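PDB 6A02: YfdX protein, which is of uncertain molecular function but is implicated in antibiotic stress and virulence of Salmonella Typhi. Local coordinates for residues A21-A24 with M25-G29; R32-L35 with F36-R39; Q49-K52 with L53-D57; T59-N62 with L63-K66; T139-D142 with V143-L147. All blocks are in the same frame, centred on the assembly; numbering follows the deposited sequence. Where two conformers were deposited one is given.

Contact 1: residues A21-A24 with M25-G29; sequences AWQA and MRDIG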
# COMPACT_ATOMS: atom_id res chain seq x y z
N ALA A 21 20.90 -3.27 -2.39
CA ALA A 21 20.08 -2.52 -1.45
C ALA A 21 18.66 -3.04 -1.40
O ALA A 21 18.02 -3.01 -0.35
CB ALA A 21 20.09 -1.03 -1.80
N TRP A 22 18.14 -3.52 -2.53
CA TRP A 22 16.84 -4.18 -2.49
C TRP A 22 16.87 -5.38 -1.55
O TRP A 22 15.98 -5.54 -0.70
CB TRP A 22 16.38 -4.58 -3.90
CG TRP A 22 14.95 -4.98 -3.90
CD1 TRP A 22 13.87 -4.16 -4.04
CD2 TRP A 22 14.43 -6.29 -3.69
NE1 TRP A 22 12.70 -4.88 -3.96
CE2 TRP A 22 13.03 -6.20 -3.75
CE3 TRP A 22 15.03 -7.53 -3.48
CZ2 TRP A 22 12.21 -7.30 -3.59
CZ3 TRP A 22 14.21 -8.63 -3.33
CH2 TRP A 22 12.82 -8.51 -3.38
N GLN A 23 17.89 -6.23 -1.68
CA GLN A 23 17.98 -7.40 -0.82
C GLN A 23 18.20 -6.99 0.63
O GLN A 23 17.71 -7.66 1.54
CB GLN A 23 19.10 -8.32 -1.31
CG GLN A 23 19.21 -9.62 -0.53
CD GLN A 23 17.97 -10.47 -0.68
OE1 GLN A 23 17.45 -10.63 -1.78
NE2 GLN A 23 17.46 -10.99 0.44
N ALA A 24 18.93 -5.90 0.86
CA ALA A 24 19.12 -5.41 2.22
C ALA A 24 17.79 -5.04 2.86
O ALA A 24 17.55 -5.36 4.03
CB ALA A 24 20.07 -4.20 2.21
N MET A 25 16.91 -4.39 2.10
CA MET A 25 15.61 -4.03 2.66
C MET A 25 14.78 -5.27 2.95
O MET A 25 14.06 -5.32 3.96
CB MET A 25 14.86 -3.09 1.70
CG MET A 25 15.55 -1.75 1.48
SD MET A 25 16.09 -0.94 3.01
CE MET A 25 14.52 -0.71 3.83
N ARG A 26 14.86 -6.28 2.09
CA ARG A 26 14.20 -7.55 2.35
C ARG A 26 14.74 -8.17 3.64
O ARG A 26 13.97 -8.63 4.50
CB ARG A 26 14.40 -8.45 1.13
CG ARG A 26 14.17 -9.92 1.34
CD ARG A 26 12.76 -10.25 1.76
NE ARG A 26 12.53 -11.69 1.64
CZ ARG A 26 11.48 -12.32 2.14
NH1 ARG A 26 10.57 -11.65 2.82
NH2 ARG A 26 11.35 -13.63 1.98
N ASP A 27 16.07 -8.14 3.81
CA ASP A 27 16.67 -8.70 5.02
C ASP A 27 16.24 -7.93 6.27
O ASP A 27 16.06 -8.53 7.34
CB ASP A 27 18.20 -8.68 4.90
CG ASP A 27 18.73 -9.68 3.88
OD1 ASP A 27 17.95 -10.53 3.39
OD2 ASP A 27 19.95 -9.60 3.60
N ILE A 28 16.10 -6.61 6.16
CA ILE A 28 15.68 -5.77 7.28
C ILE A 28 14.28 -6.18 7.76
O ILE A 28 14.03 -6.30 8.96
CB ILE A 28 15.75 -4.28 6.88
CG1 ILE A 28 17.20 -3.81 6.87
CG2 ILE A 28 14.91 -3.41 7.79
CD1 ILE A 28 17.36 -2.46 6.20
N GLY A 29 13.35 -6.39 6.82
CA GLY A 29 12.02 -6.83 7.20
C GLY A 29 12.01 -8.20 7.86
O GLY A 29 11.32 -8.42 8.86
O HOH W 1 15.18 -13.29 0.29

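Contact 2: residues R32-L35 with F36-R39; sequences RFEL and FNGR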
# COMPACT_ATOMS: atom_id res chain seq x y z
N ARG A 32 13.34 -7.95 11.44
CA ARG A 32 12.37 -7.45 12.41
C ARG A 32 11.39 -8.54 12.80
O ARG A 32 11.06 -8.70 13.98
CB ARG A 32 11.64 -6.23 11.86
CG ARG A 32 10.59 -5.69 12.81
CD ARG A 32 10.13 -4.31 12.38
NE ARG A 32 9.08 -3.78 13.24
CZ ARG A 32 7.78 -3.97 13.02
NH1 ARG A 32 7.39 -4.69 11.97
NH2 ARG A 32 6.88 -3.46 13.84
N PHE A 33 10.90 -9.30 11.82
CA PHE A 33 9.95 -10.36 12.14
C PHE A 33 10.57 -11.36 13.10
O PHE A 33 9.91 -11.82 14.06
CB PHE A 33 9.49 -11.07 10.88
CG PHE A 33 8.61 -12.26 11.16
CD1 PHE A 33 7.28 -12.08 11.50
CD2 PHE A 33 9.13 -13.54 11.16
CE1 PHE A 33 6.46 -13.18 11.80
CE2 PHE A 33 8.31 -14.64 11.45
CZ PHE A 33 6.98 -14.45 11.77
N GLU A 34 11.84 -11.73 12.87
CA GLU A 34 12.46 -12.76 13.70
C GLU A 34 12.63 -12.31 15.15
O GLU A 34 12.68 -13.15 16.05
CB GLU A 34 13.76 -13.24 13.08
CG GLU A 34 13.58 -13.94 11.73
CD GLU A 34 12.78 -15.22 11.80
OE1 GLU A 34 12.41 -15.67 12.91
OE2 GLU A 34 12.51 -15.80 10.73
N LEU A 35 12.72 -11.00 15.41
CA LEU A 35 12.73 -10.52 16.79
C LEU A 35 11.47 -10.95 17.53
O LEU A 35 11.53 -11.50 18.63
CB LEU A 35 12.87 -9.00 16.84
CG LEU A 35 14.17 -8.42 16.29
CD1 LEU A 35 14.09 -6.90 16.21
CD2 LEU A 35 15.36 -8.86 17.14
N PHE A 36 10.31 -10.70 16.92
CA PHE A 36 9.03 -11.08 17.52
C PHE A 36 8.82 -12.59 17.50
O PHE A 36 8.05 -13.11 18.31
CB PHE A 36 7.89 -10.38 16.80
CG PHE A 36 7.90 -8.89 16.98
CD1 PHE A 36 7.23 -8.31 18.05
CD2 PHE A 36 8.58 -8.06 16.09
CE1 PHE A 36 7.24 -6.94 18.23
CE2 PHE A 36 8.59 -6.68 16.27
CZ PHE A 36 7.92 -6.12 17.34
N ASN A 37 9.48 -13.29 16.59
CA ASN A 37 9.36 -14.73 16.43
C ASN A 37 10.27 -15.50 17.40
O ASN A 37 10.41 -16.72 17.26
CB ASN A 37 9.69 -15.10 14.98
CG ASN A 37 9.12 -16.44 14.56
OD1 ASN A 37 8.10 -16.89 15.08
ND2 ASN A 37 9.78 -17.09 13.60
N GLY A 38 10.89 -14.80 18.35
CA GLY A 38 11.74 -15.47 19.32
C GLY A 38 13.03 -16.02 18.74
O GLY A 38 13.59 -16.96 19.31
N ARG A 39 13.51 -15.47 17.64
CA ARG A 39 14.74 -15.92 17.00
C ARG A 39 15.67 -14.73 16.86
O ARG A 39 16.00 -14.30 15.75
CB ARG A 39 14.43 -16.57 15.63
CG ARG A 39 13.69 -17.90 15.71
CD ARG A 39 13.22 -18.36 14.33
NE ARG A 39 12.99 -19.80 14.25
CZ ARG A 39 11.86 -20.41 14.61
NH1 ARG A 39 10.84 -19.72 15.11
NH2 ARG A 39 11.75 -21.73 14.50

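Contact 3: residues Q49-K52 with L53-D57; sequences QAEK and LLNDD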
# COMPACT_ATOMS: atom_id res chain seq x y z
N GLN A 49 23.67 -9.27 7.46
CA GLN A 49 23.73 -9.36 6.01
C GLN A 49 23.31 -8.05 5.36
O GLN A 49 23.94 -7.60 4.40
CB GLN A 49 22.86 -10.51 5.49
CG GLN A 49 23.28 -11.92 5.92
CD GLN A 49 22.25 -12.98 5.55
OE1 GLN A 49 21.16 -12.66 5.08
NE2 GLN A 49 22.59 -14.24 5.77
N ALA A 50 22.25 -7.42 5.87
CA ALA A 50 21.84 -6.13 5.33
C ALA A 50 22.95 -5.10 5.47
O ALA A 50 23.18 -4.30 4.55
CB ALA A 50 20.56 -5.67 6.03
N GLU A 51 23.63 -5.09 6.62
CA GLU A 51 24.73 -4.16 6.82
C GLU A 51 25.83 -4.38 5.80
O GLU A 51 26.36 -3.42 5.23
CB GLU A 51 25.26 -4.29 8.25
CG GLU A 51 26.29 -3.22 8.62
CD GLU A 51 26.86 -3.41 10.01
OE1 GLU A 51 27.15 -4.56 10.39
OE2 GLU A 51 27.00 -2.39 10.73
N LYS A 52 26.19 -5.64 5.55
CA LYS A 52 27.25 -5.91 4.58
C LYS A 52 26.83 -5.49 3.17
O LYS A 52 27.63 -4.94 2.41
CB LYS A 52 27.65 -7.39 4.62
CG LYS A 52 28.49 -7.74 5.84
CD LYS A 52 29.02 -9.16 5.79
CE LYS A 52 30.14 -9.33 6.80
NZ LYS A 52 29.71 -8.89 8.16
N LEU A 53 25.56 -5.73 2.81
CA LEU A 53 25.09 -5.34 1.49
C LEU A 53 25.13 -3.83 1.30
O LEU A 53 25.56 -3.34 0.24
CB LEU A 53 23.69 -5.89 1.25
CG LEU A 53 23.54 -7.41 1.05
CD1 LEU A 53 22.11 -7.85 1.30
CD2 LEU A 53 23.96 -7.82 -0.35
N LEU A 54 24.67 -3.06 2.30
CA LEU A 54 24.58 -1.62 2.15
C LEU A 54 25.93 -0.92 2.25
O LEU A 54 26.03 0.25 1.88
CB LEU A 54 23.65 -1.04 3.22
CG LEU A 54 22.17 -1.39 3.07
CD1 LEU A 54 21.40 -0.95 4.31
CD2 LEU A 54 21.62 -0.73 1.81
N ASN A 55 26.96 -1.60 2.76
CA ASN A 55 28.24 -0.98 3.03
C ASN A 55 29.36 -1.62 2.22
O ASN A 55 30.54 -1.42 2.53
CB ASN A 55 28.56 -1.01 4.52
CG ASN A 55 27.67 -0.10 5.32
OD1 ASN A 55 27.87 1.12 5.34
ND2 ASN A 55 26.67 -0.67 5.98
N ASP A 56 29.00 -2.37 1.19
CA ASP A 56 29.97 -3.04 0.32
C ASP A 56 30.92 -2.02 -0.30
O ASP A 56 30.50 -1.19 -1.12
CB ASP A 56 29.22 -3.80 -0.77
CG ASP A 56 30.12 -4.70 -1.59
OD1 ASP A 56 31.35 -4.54 -1.52
OD2 ASP A 56 29.58 -5.56 -2.32
N ASP A 57 32.20 -2.07 0.08
CA ASP A 57 33.16 -1.09 -0.44
C ASP A 57 33.49 -1.31 -1.91
O ASP A 57 34.03 -0.39 -2.55
CB ASP A 57 34.45 -1.08 0.41
CG ASP A 57 34.19 -0.73 1.86
OD1 ASP A 57 34.49 -1.57 2.74
OD2 ASP A 57 33.69 0.39 2.12

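Contact 4: residues T59-N62 with L63-K66; sequences TDWN and LYVK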
# COMPACT_ATOMS: atom_id res chain seq x y z
N THR A 59 31.17 -1.77 -4.14
CA THR A 59 30.06 -1.19 -4.86
C THR A 59 30.27 0.31 -5.01
O THR A 59 30.64 1.00 -4.06
CB THR A 59 28.76 -1.47 -4.11
OG1 THR A 59 28.54 -2.88 -4.08
CG2 THR A 59 27.57 -0.79 -4.81
N ASP A 60 30.02 0.81 -6.22
CA ASP A 60 30.06 2.24 -6.50
C ASP A 60 28.66 2.78 -6.28
O ASP A 60 27.81 2.76 -7.17
CB ASP A 60 30.54 2.48 -7.92
CG ASP A 60 30.57 3.94 -8.30
OD1 ASP A 60 30.27 4.81 -7.45
OD2 ASP A 60 30.89 4.23 -9.47
N TRP A 61 28.42 3.30 -5.07
CA TRP A 61 27.07 3.72 -4.71
C TRP A 61 26.59 4.93 -5.50
O TRP A 61 25.38 5.14 -5.62
CB TRP A 61 26.99 3.93 -3.19
CG TRP A 61 27.16 2.63 -2.48
CD1 TRP A 61 28.29 2.15 -1.87
CD2 TRP A 61 26.18 1.59 -2.37
NE1 TRP A 61 28.06 0.89 -1.37
CE2 TRP A 61 26.77 0.53 -1.65
CE3 TRP A 61 24.85 1.47 -2.78
CZ2 TRP A 61 26.08 -0.65 -1.36
CZ3 TRP A 61 24.16 0.30 -2.49
CH2 TRP A 61 24.78 -0.74 -1.78
N ASN A 62 27.51 5.72 -6.07
CA ASN A 62 27.10 6.84 -6.91
C ASN A 62 26.22 6.40 -8.07
O ASN A 62 25.38 7.18 -8.54
CB ASN A 62 28.34 7.55 -7.50
CG ASN A 62 29.27 8.09 -6.44
OD1 ASN A 62 28.96 9.07 -5.77
ND2 ASN A 62 30.44 7.47 -6.31
N LEU A 63 26.40 5.16 -8.55
CA LEU A 63 25.66 4.70 -9.72
C LEU A 63 24.16 4.66 -9.50
O LEU A 63 23.40 4.71 -10.47
CB LEU A 63 26.13 3.29 -10.11
CG LEU A 63 27.61 3.17 -10.50
CD1 LEU A 63 27.94 1.73 -10.84
CD2 LEU A 63 27.90 4.08 -11.67
N TYR A 64 23.71 4.57 -8.24
CA TYR A 64 22.30 4.35 -7.94
C TYR A 64 21.59 5.60 -7.44
O TYR A 64 20.39 5.55 -7.17
CB TYR A 64 22.17 3.23 -6.91
CG TYR A 64 23.03 2.04 -7.23
CD1 TYR A 64 22.71 1.18 -8.27
CD2 TYR A 64 24.19 1.79 -6.50
CE1 TYR A 64 23.52 0.09 -8.57
CE2 TYR A 64 25.00 0.71 -6.79
CZ TYR A 64 24.66 -0.13 -7.82
OH TYR A 64 25.47 -1.21 -8.11
N VAL A 65 22.30 6.72 -7.33
CA VAL A 65 21.75 7.92 -6.72
C VAL A 65 20.75 8.58 -7.65
O VAL A 65 20.98 8.74 -8.85
CB VAL A 65 22.91 8.86 -6.34
CG1 VAL A 65 22.38 10.23 -5.97
CG2 VAL A 65 23.71 8.27 -5.20
N LYS A 66 19.60 8.97 -7.08
CA LYS A 66 18.64 9.81 -7.78
C LYS A 66 18.97 11.25 -7.39
O LYS A 66 18.60 11.71 -6.31
CB LYS A 66 17.22 9.44 -7.36
CG LYS A 66 16.13 10.23 -8.07
CD LYS A 66 14.94 9.34 -8.35
CE LYS A 66 13.84 10.08 -9.09
NZ LYS A 66 14.31 10.66 -10.37
O HOH W 2 28.75 -0.99 -8.51

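Contact 5: residues T139-D142 with V143-L147; sequences TRKD and VTTAL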
# COMPACT_ATOMS: atom_id res chain seq x y z
N THR A 139 19.53 4.83 6.05
CA THR A 139 19.25 3.40 6.17
C THR A 139 20.44 2.66 6.77
O THR A 139 20.26 1.80 7.64
CB THR A 139 18.85 2.80 4.83
OG1 THR A 139 17.75 3.55 4.29
CG2 THR A 139 18.41 1.35 4.98
N ARG A 140 21.66 2.98 6.31
CA ARG A 140 22.85 2.38 6.91
C ARG A 140 22.87 2.58 8.41
O ARG A 140 23.13 1.64 9.18
CB ARG A 140 24.11 2.98 6.29
CG ARG A 140 24.44 2.45 4.92
CD ARG A 140 25.53 3.30 4.29
NE ARG A 140 26.03 2.72 3.06
CZ ARG A 140 26.84 3.36 2.22
NH1 ARG A 140 27.22 4.61 2.49
NH2 ARG A 140 27.27 2.76 1.11
N LYS A 141 22.58 3.81 8.86
CA LYS A 141 22.61 4.11 10.29
C LYS A 141 21.55 3.31 11.04
O LYS A 141 21.82 2.81 12.14
CB LYS A 141 22.45 5.61 10.53
CG LYS A 141 22.55 6.01 12.00
CD LYS A 141 22.53 7.52 12.16
CE LYS A 141 22.54 7.94 13.63
NZ LYS A 141 22.27 9.40 13.77
N ASP A 142 20.35 3.19 10.48
CA ASP A 142 19.32 2.37 11.12
C ASP A 142 19.82 0.94 11.33
O ASP A 142 19.61 0.35 12.40
CB ASP A 142 18.05 2.33 10.26
CG ASP A 142 17.29 3.65 10.22
OD1 ASP A 142 17.52 4.53 11.07
OD2 ASP A 142 16.43 3.77 9.31
N VAL A 143 20.46 0.35 10.31
CA VAL A 143 20.88 -1.05 10.41
C VAL A 143 21.99 -1.21 11.44
O VAL A 143 21.93 -2.09 12.30
CB VAL A 143 21.29 -1.59 9.04
CG1 VAL A 143 21.83 -3.02 9.17
CG2 VAL A 143 20.10 -1.57 8.12
N THR A 144 23.02 -0.37 11.35
CA THR A 144 24.14 -0.49 12.27
C THR A 144 23.69 -0.24 13.70
O THR A 144 24.10 -0.96 14.62
CB THR A 144 25.25 0.47 11.87
OG1 THR A 144 25.75 0.10 10.58
CG2 THR A 144 26.39 0.39 12.88
N THR A 145 22.84 0.76 13.90
CA THR A 145 22.35 1.04 15.25
C THR A 145 21.45 -0.07 15.75
O THR A 145 21.52 -0.45 16.92
CB THR A 145 21.65 2.41 15.29
OG1 THR A 145 22.53 3.41 14.76
CG2 THR A 145 21.32 2.77 16.73
N ALA A 146 20.61 -0.64 14.88
CA ALA A 146 19.77 -1.76 15.31
C ALA A 146 20.62 -2.95 15.75
O ALA A 146 20.29 -3.61 16.75
CB ALA A 146 18.81 -2.17 14.19
N LEU A 147 21.69 -3.25 15.01
CA LEU A 147 22.58 -4.34 15.43
C LEU A 147 23.20 -4.04 16.79
O LEU A 147 23.27 -4.93 17.65
CB LEU A 147 23.68 -4.55 14.38
CG LEU A 147 23.30 -5.42 13.19
CD1 LEU A 147 24.37 -5.29 12.11
CD2 LEU A 147 23.14 -6.87 13.63

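Contact 1: residues A21-A24 with M25-G29
Q23 and D27 face each other one turn apart on the alpha-helix 19-36, an i to i+4 pair. The tightly packed side of this turn is apolar. A24 and I28 lie one turn apart there, and CG1 of I28 lies 3.3 Å from A24 O. A24 also packs on L54 of helix 40-54, and I28 reaches T139 and V143 of helix 136-151. M25 bends at both chi2 and chi3, and its side chain touches T139 and I81.

The other side is looser and carries polar groups. R26 CG runs beside the Q23 amide, 3.6 Å from NE2, with both side chains pointing the same way. The guanidinium turns at 72° to that amide. Its NH1 bonds to N82 of the second subunit, and it makes a cation-pi contact with W22 of that subunit. A water accepts from Q23 NE2 at 3.2 Å and, weakly, from R26 NE.

Q23 has CG opposite its own N (chi1 -176°) and then bends at chi2. This carries the amide forward along the helix toward D27. NE2 thus donates to D27 OD1 at 3.0 Å, with the acceptor near the amide plane but the donor 42° above the carboxylate plane.

Contact 2: residues R32-L35 with F36-R39
E34 and N37 are joined by a side-chain bond at the C-terminal end of helix 19-36. Backbone bonds close this end as a Schellman motif. R39 N donates to E34 O at 2.9 Å, and G38 N reaches L35 O weakly. G38 is the C-prime residue and has positive phi. N37 N still makes a helical bond to F33 O at 3.0 Å.

Among the polar side chains, N37 ND2 donates to E34 OE1 at 3.1 Å. The bond is nearly straight (164°) and uses the syn side of the carboxylate, somewhat out of its plane. The bend of E34 at chi2 lays its carboxylate alongside the N37 amide, the two side chains pointing the same way. R39 CD lies 3.1 Å from the same E34 OE1. The R39 NE atom is farther off, beyond salt-bridge range. N37 OD1 has its own partner, K113 of the second subunit.

The rings make looser contacts. The N37 amide meets F33 CE2 obliquely, with ND2 3.6 Å away. F36 turns its edge to R32 O, 3.3 Å from CD2. F36 CE2 also sits over one face of the R32 guanidinium, toward its rim. R32 NH1 bonds to I85 O of the second subunit.

The N37 amide therefore joins the helix end to the neighbouring subunit. K42 NZ makes a weak, long ion pair with E34 OE2; together with R39 it may favour an ionised E34.

Contact 3: residues Q49-K52 with L53-D57
The carbonyl oxygen of E51 takes two N-H groups from N55. N55 ND2 donates to E51 O at 2.9 Å with an N-H...O angle of 160°. N55 N adds a weak bond to E51 O at 3.1 Å. ND2 comes from one side of the C=O direction, and the oxygen lies close to the amide plane of N55. N55 holds CG opposite its carbonyl carbon (chi1 -70°), which folds the amide back over the preceding turn. The E51 side chain crosses it, with E51 CG 3.7 Å from N55 ND2. The carboxylate and amide planes are 75° apart. E51 is extended beyond CG, and its OE2 bonds to T144 OG1 of helix 136-151.

This is the C-terminal end of helix 40-54. N55 is the first residue to leave helical backbone angles, and its own side chain takes up a carbonyl of the last turn. The regular helical bonds stop just before it. L53 N donates to Q49 O at 2.9 Å, and L54 N to A50 O at 3.0 Å. N55 N also reaches K52 O, but weakly.

The two leucines lean back along the helix over the carbonyls that their N-H groups use. L53 CG is 3.4 Å from Q49 O, and L54 CG is 3.4 Å from A50 O. L54 O accepts from R140 NE, so an arginine of helix 136-151 meets the helix end. D56 OD1 bonds to S58 OG, and D56 OD2 to Q20 NE2.

Contact 4: residues T59-N62 with L63-K66
A short 3-10 turn, residues 61-64, leads from the loop after helix 40-54 to a short, weakly bonded strand at about 65-66. Its bonds run from residue i to i+3. L63 N donates to D60 O at 3.1 Å, and Y64 N to W61 O at 3.2 Å. In both the donor stands well above the carbonyl plane. V65 N to N62 O is a weaker bond of the same kind.

D60 starts the turn. Its OD1 accepts from N62 ND2 at 2.9 Å, nearly along the C-O direction, and weakly from N62 N. D60 CG is opposite its own N (chi1 178°), which sets the carboxylate over the start of the turn. L63 CG lies 3.6 Å from D60 OD2, the two side chains crossing at about a right angle.

T59 and W61 gather at the Y64 ring. T59 CG2 meets the edge of the tyrosine ring, 3.6 Å from Y64 CE2. The same methyl lies over the centre of one face of the W61 ring. W61 and Y64 approach obliquely, their planes 61° apart, and W61 CE3 is 3.8 Å from Y64 CD2. A water accepts from D60 N and makes a weak hydrogen bond with Y64 OH.

W61 and Y64 rest on I79 of strand 77-89, where Y64 and K66 also make backbone bonds. R140 of helix 136-151 makes a cation-pi contact with W61. T59 OG1 bonds to Q20 at the start of helix 19-36.

Contact 5: residues T139-D142 with V143-L147
V143 begins the second half of a partly buried stretch of alpha-helix 136-151, where each N-H reaches back four residues. V143 N donates to T139 O at 3.0 Å, and V143 CG2 rests 3.4 Å from the same oxygen. The CG2 branch stands opposite the carbonyl carbon of V143, which sends it back along the helix toward T139. V143 also packs on I28 of helix 19-36.

T144 follows. T144 N donates to R140 O at 3.0 Å, nearly straight at 175°. T144 OG1 sits beside R140 O at 3.3 Å, but this hydroxyl is engaged by E51.

Next comes T145, and K141 O accepts two bonds from it. T145 N donates to K141 O at 2.9 Å, and T145 OG1 donates to K141 O at 2.8 Å. The two come from opposite faces of the carbonyl plane. The T145 hydroxyl lies opposite its own carbonyl carbon (chi1 -53°), a torsion that turns it back along the helix. The lysine runs alongside, with K141 CG 3.8 Å from T145 OG1 and both side chains pointing the same way. It stays extended beyond CG, and its NZ forms a salt bridge to D90 of the third subunit. T145 packs on Y91 of that subunit.

A146 repeats the helical bond, its N donating to D142 O. The methyl comes close to the same acceptor, with A146 CB 3.2 Å from D142 O.

Along the chain the order is contact 1, 2, 3, 4, 5. Contacts 1 and 2 share helix 19-36, with centres 16 Å apart, and both meet the second subunit. Contact 3 ends helix 40-54 and lies 10 Å from contact 1 and 11 Å from contact 5, centre to centre. It touches both, so helices 19-36, 40-54 and 136-151 come together near it. Contact 4 carries the chain from this helical layer toward strand 77-89, and W61 touches contacts 3 and 5. Contact 2 lies 31 Å from contact 4, at the far end. Contact 5 reaches the third subunit, so the helical layer takes part in the four-chain assembly.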